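Local coordinates for protein oxalate biosynthetic component 1 (Burkholderia thailandensis, PDB 5IKY) that is a bifunctional enzyme of quorum sensing-dependent oxalate production, a serine hydrolase of the alpha/beta-hydrolase type with an additional lyase activity, at residues D517-R522 and V704-L709; L217-A222 and W503-L508. All coordinates share one frame; numbering follows the deposited sequence.

Contact 1: residues D517-R522 and V704-L709; sequences DAETLR and VVNLGL
The first turn of the helix 518-524, which follows strand 514-515 at the parallel sheet of the TIM-barrel-like part, meets the turn leaving a small two-stranded antiparallel sheet (696-697 with 704-705) of the cap domain. A single side chain, Glu519, spans the interface and ends at the backbone of Asn706 to Gly708. Its chain runs extended beyond CG (chi2 174°), which carries the carboxylate straight away from the helix and lays it against the peptide groups of the turn. Asn706 N donates to Glu519 OE1 at 2.7 Å, a bent bond that reaches the oxygen from above the carboxylate plane, 43° out of it. Gly708 N donates to Glu519 OE2 at 3.1 Å, lying almost in line with the CD-OE2 bond and with an N-H...O angle of 145°. Leu707 N is likewise 3.1 Å from Glu519 OE2. OE1 has a second, weak hydrogen bond, to Ser273 OG. The Asn706 side chain leaves the backbone away from the helix, and its ND2 is held by Asp531 and the carbonyl of Ile693, while Leu707 packs on Leu1001 of the helix 998-1002. On the helix itself, Thr520 OG1 donates to OD1 of the N-cap residue Asp517 at 2.6 Å. Across the two segments the carboxylate is therefore met by backbone N-H groups and by no positively charged side chain. Two bonds, one to each oxygen, limit its rotation and join the helix 518-524 to the 704-709 turn of the cap. These donors, together with the helix start from which Glu519 projects, would probably favour the ionised form.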
# COMPACT_ATOMS: atom_id res chain seq x y z
N ASP A 517 -1.08 -2.83 -11.28
CA ASP A 517 -1.62 -2.67 -9.94
C ASP A 517 -3.13 -2.89 -9.95
O ASP A 517 -3.76 -2.91 -11.01
CB ASP A 517 -1.29 -1.28 -9.38
CG ASP A 517 -1.88 -0.16 -10.21
OD1 ASP A 517 -1.68 -0.15 -11.44
OD2 ASP A 517 -2.55 0.72 -9.62
N ALA A 518 -3.70 -3.04 -8.75
CA ALA A 518 -5.12 -3.35 -8.60
C ALA A 518 -6.03 -2.30 -9.24
O ALA A 518 -6.96 -2.65 -9.96
CB ALA A 518 -5.45 -3.51 -7.12
N GLU A 519 -5.75 -1.03 -8.98
CA GLU A 519 -6.57 0.07 -9.50
C GLU A 519 -6.65 0.05 -11.03
O GLU A 519 -7.73 0.19 -11.60
CB GLU A 519 -6.03 1.41 -9.03
CG GLU A 519 -6.74 1.98 -7.82
CD GLU A 519 -6.08 3.24 -7.30
OE1 GLU A 519 -5.87 3.34 -6.07
OE2 GLU A 519 -5.76 4.13 -8.13
N THR A 520 -5.51 -0.13 -11.67
CA THR A 520 -5.45 -0.19 -13.13
C THR A 520 -6.20 -1.42 -13.64
O THR A 520 -6.91 -1.34 -14.65
CB THR A 520 -4.00 -0.23 -13.63
OG1 THR A 520 -3.29 0.91 -13.12
CG2 THR A 520 -3.94 -0.23 -15.15
N LEU A 521 -6.05 -2.54 -12.94
CA LEU A 521 -6.66 -3.79 -13.37
C LEU A 521 -8.18 -3.73 -13.27
O LEU A 521 -8.89 -4.27 -14.12
CB LEU A 521 -6.12 -4.96 -12.55
CG LEU A 521 -6.54 -6.35 -13.05
CD1 LEU A 521 -6.20 -6.51 -14.52
CD2 LEU A 521 -5.86 -7.43 -12.23
N ARG A 522 -8.68 -3.06 -12.24
CA ARG A 522 -10.12 -2.91 -12.07
C ARG A 522 -10.74 -2.18 -13.26
O ARG A 522 -11.88 -2.43 -13.62
CB ARG A 522 -10.45 -2.17 -10.76
CG ARG A 522 -9.99 -2.91 -9.51
CD ARG A 522 -10.52 -2.26 -8.25
NE ARG A 522 -11.87 -2.73 -7.94
CZ ARG A 522 -12.15 -3.62 -7.00
NH1 ARG A 522 -11.18 -4.13 -6.25
NH2 ARG A 522 -13.40 -3.99 -6.80
N VAL A 704 -1.97 5.34 0.47
CA VAL A 704 -2.79 6.29 -0.27
C VAL A 704 -3.44 5.59 -1.45
O VAL A 704 -2.76 4.91 -2.23
CB VAL A 704 -1.96 7.49 -0.76
CG1 VAL A 704 -2.87 8.54 -1.39
CG2 VAL A 704 -1.17 8.10 0.39
N VAL A 705 -4.75 5.74 -1.59
CA VAL A 705 -5.49 5.06 -2.65
C VAL A 705 -6.13 6.05 -3.62
O VAL A 705 -6.09 7.26 -3.40
CB VAL A 705 -6.59 4.15 -2.05
CG1 VAL A 705 -6.01 3.28 -0.95
CG2 VAL A 705 -7.74 4.98 -1.53
N ASN A 706 -6.72 5.52 -4.69
CA ASN A 706 -7.35 6.31 -5.75
C ASN A 706 -6.38 7.31 -6.38
O ASN A 706 -6.72 8.48 -6.57
CB ASN A 706 -8.58 7.04 -5.22
CG ASN A 706 -9.68 6.09 -4.78
OD1 ASN A 706 -9.72 4.94 -5.21
ND2 ASN A 706 -10.57 6.57 -3.92
N LEU A 707 -5.18 6.84 -6.69
CA LEU A 707 -4.15 7.67 -7.30
C LEU A 707 -4.32 7.77 -8.81
O LEU A 707 -3.73 8.63 -9.46
CB LEU A 707 -2.76 7.12 -6.97
CG LEU A 707 -2.40 7.08 -5.49
CD1 LEU A 707 -1.06 6.39 -5.29
CD2 LEU A 707 -2.38 8.49 -4.94
N GLY A 708 -5.14 6.88 -9.37
CA GLY A 708 -5.33 6.81 -10.81
C GLY A 708 -6.12 7.98 -11.38
O GLY A 708 -5.89 8.39 -12.51
N LEU A 709 -7.04 8.51 -10.58
CA LEU A 709 -7.91 9.60 -11.02
C LEU A 709 -7.13 10.83 -11.50
O LEU A 709 -7.59 11.56 -12.38
CB LEU A 709 -8.86 10.01 -9.89
CG LEU A 709 -9.82 8.93 -9.40
CD1 LEU A 709 -10.66 9.44 -8.24
CD2 LEU A 709 -10.71 8.44 -10.54

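Contact 2: residues L217-A222 and W503-L508; sequences LREGAA and WLRREL
Residues 217-222 carry the chain out of the helix 206-218 through a Schellman motif toward strand 223-226, whereas 503-508 is regular helix, part of 497-510. Gly220, with its positive phi, ends the helical path after Glu219, and its N bonds back to Leu217 O at 3.2 Å. The carbonyl of Glu219 is turned toward Arg505 of the second helix. Arg505 leaves its helix with CG anti to the backbone N, then bends at chi3, and this brings the NE side of the guanidinium to Glu219. The grip is side-on and uses two nitrogens. Arg505 NE donates to Glu219 O at 2.8 Å, a bent bond (134°) whose donor is tilted from the carbonyl plane. Arg505 NH2 donates to Glu219 OE1, also at 2.8 Å, in a straighter hydrogen bond (152°) that is part of a salt bridge and meets the oxygen nearly end-on. The Glu219 chain folds at chi2 to bring its carboxylate to the guanidinium edge, and the two flat groups lie nearly coplanar, 11° apart. One turn further along the helix, Glu509 pairs with NH1 of Arg505. Arg502 NH1 also forms a long, weak ion pair with Glu219 OE1, so that Arg502 and Arg505 both lie near this carboxylate. Glu219 and Glu509, on different nitrogens, probably balance the Arg505 charge. NE holds the carbonyl of the helix-ending turn and NH2 the carboxylate, which restricts the rotation of the Glu219 side chain.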
# COMPACT_ATOMS: atom_id res chain seq x y z
N LEU A 217 0.13 -7.68 -1.46
CA LEU A 217 -0.33 -6.51 -2.19
C LEU A 217 0.73 -5.41 -2.29
O LEU A 217 0.87 -4.77 -3.33
CB LEU A 217 -1.61 -5.96 -1.55
CG LEU A 217 -2.85 -6.83 -1.77
CD1 LEU A 217 -3.92 -6.54 -0.73
CD2 LEU A 217 -3.40 -6.61 -3.17
N ARG A 218 1.47 -5.19 -1.21
CA ARG A 218 2.48 -4.13 -1.21
C ARG A 218 3.70 -4.53 -2.03
O ARG A 218 4.51 -3.69 -2.41
CB ARG A 218 2.90 -3.76 0.22
CG ARG A 218 3.68 -4.81 0.98
CD ARG A 218 4.10 -4.26 2.34
NE ARG A 218 4.93 -5.19 3.10
CZ ARG A 218 4.57 -5.74 4.26
NH1 ARG A 218 5.39 -6.57 4.89
NH2 ARG A 218 3.39 -5.45 4.80
N GLU A 219 3.82 -5.83 -2.32
CA GLU A 219 4.91 -6.31 -3.17
C GLU A 219 4.55 -6.29 -4.65
O GLU A 219 5.39 -6.55 -5.50
CB GLU A 219 5.34 -7.72 -2.75
CG GLU A 219 6.07 -7.79 -1.41
CD GLU A 219 7.46 -7.17 -1.45
OE1 GLU A 219 7.92 -6.76 -2.54
OE2 GLU A 219 8.11 -7.10 -0.38
N GLY A 220 3.29 -6.00 -4.95
CA GLY A 220 2.88 -5.82 -6.34
C GLY A 220 1.69 -6.63 -6.82
O GLY A 220 1.26 -6.46 -7.95
N ALA A 221 1.16 -7.51 -5.98
CA ALA A 221 -0.00 -8.30 -6.36
C ALA A 221 -1.22 -7.41 -6.56
O ALA A 221 -1.44 -6.47 -5.80
CB ALA A 221 -0.29 -9.38 -5.32
N ALA A 222 -2.02 -7.72 -7.58
CA ALA A 222 -3.23 -6.97 -7.86
C ALA A 222 -4.47 -7.73 -7.39
O ALA A 222 -5.49 -7.13 -7.07
CB ALA A 222 -3.34 -6.66 -9.35
N TRP A 503 9.86 -12.01 -5.50
CA TRP A 503 10.70 -12.76 -6.42
C TRP A 503 10.18 -12.66 -7.85
O TRP A 503 10.95 -12.43 -8.79
CB TRP A 503 10.79 -14.22 -5.99
CG TRP A 503 11.34 -15.13 -7.05
CD1 TRP A 503 12.65 -15.38 -7.32
CD2 TRP A 503 10.58 -15.90 -7.99
NE1 TRP A 503 12.76 -16.26 -8.37
CE2 TRP A 503 11.50 -16.59 -8.80
CE3 TRP A 503 9.21 -16.07 -8.23
CZ2 TRP A 503 11.10 -17.44 -9.83
CZ3 TRP A 503 8.81 -16.91 -9.25
CH2 TRP A 503 9.76 -17.59 -10.04
N LEU A 504 8.87 -12.83 -8.02
CA LEU A 504 8.24 -12.76 -9.33
C LEU A 504 8.37 -11.37 -9.94
O LEU A 504 8.64 -11.23 -11.14
CB LEU A 504 6.77 -13.17 -9.25
CG LEU A 504 5.96 -13.10 -10.54
CD1 LEU A 504 6.61 -13.94 -11.63
CD2 LEU A 504 4.53 -13.54 -10.31
N ARG A 505 8.17 -10.35 -9.12
CA ARG A 505 8.25 -8.96 -9.58
C ARG A 505 9.65 -8.61 -10.06
O ARG A 505 9.81 -8.02 -11.13
CB ARG A 505 7.83 -8.00 -8.46
CG ARG A 505 8.07 -6.54 -8.81
CD ARG A 505 7.47 -5.59 -7.78
NE ARG A 505 7.92 -5.88 -6.42
CZ ARG A 505 9.06 -5.44 -5.90
NH1 ARG A 505 9.87 -4.68 -6.62
NH2 ARG A 505 9.39 -5.75 -4.65
N ARG A 506 10.67 -8.96 -9.28
CA ARG A 506 12.05 -8.66 -9.65
C ARG A 506 12.45 -9.44 -10.90
O ARG A 506 13.25 -8.97 -11.71
CB ARG A 506 13.01 -8.97 -8.50
CG ARG A 506 12.75 -8.16 -7.24
CD ARG A 506 13.79 -8.42 -6.16
NE ARG A 506 14.85 -7.41 -6.16
CZ ARG A 506 16.12 -7.65 -6.47
NH1 ARG A 506 16.50 -8.88 -6.82
NH2 ARG A 506 17.01 -6.67 -6.44
N GLU A 507 11.87 -10.63 -11.05
CA GLU A 507 12.13 -11.46 -12.22
C GLU A 507 11.59 -10.79 -13.48
O GLU A 507 12.24 -10.81 -14.53
CB GLU A 507 11.49 -12.84 -12.04
CG GLU A 507 11.84 -13.83 -13.13
CD GLU A 507 13.32 -14.18 -13.12
OE1 GLU A 507 13.90 -14.25 -12.02
OE2 GLU A 507 13.88 -14.38 -14.21
N LEU A 508 10.41 -10.19 -13.38
CA LEU A 508 9.81 -9.48 -14.50
C LEU A 508 10.55 -8.17 -14.79
O LEU A 508 10.70 -7.79 -15.95
CB LEU A 508 8.33 -9.19 -14.21
CG LEU A 508 7.42 -10.42 -14.13
CD1 LEU A 508 6.01 -10.02 -13.71
CD2 LEU A 508 7.39 -11.16 -15.46

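How the contacts relate
Both contacts are partly buried and lie near the centre of the molecule, their own centres about 16 Å apart. Contact 2 stays within the barrel side, joining the end of the helix 206-218 to the helix 497-510; contact 1 joins the helix 518-524 to the cap. They meet at Ala222, whose O lies 3.6 Å from Ala518 CB and whose methyl packs on Leu521, so apolar packing connects two polar links. Each relies on a glutamate, but Glu519 is received by uncharged backbone amides, whereas Glu219 faces an arginine and contributes its own carbonyl as well as its carboxylate.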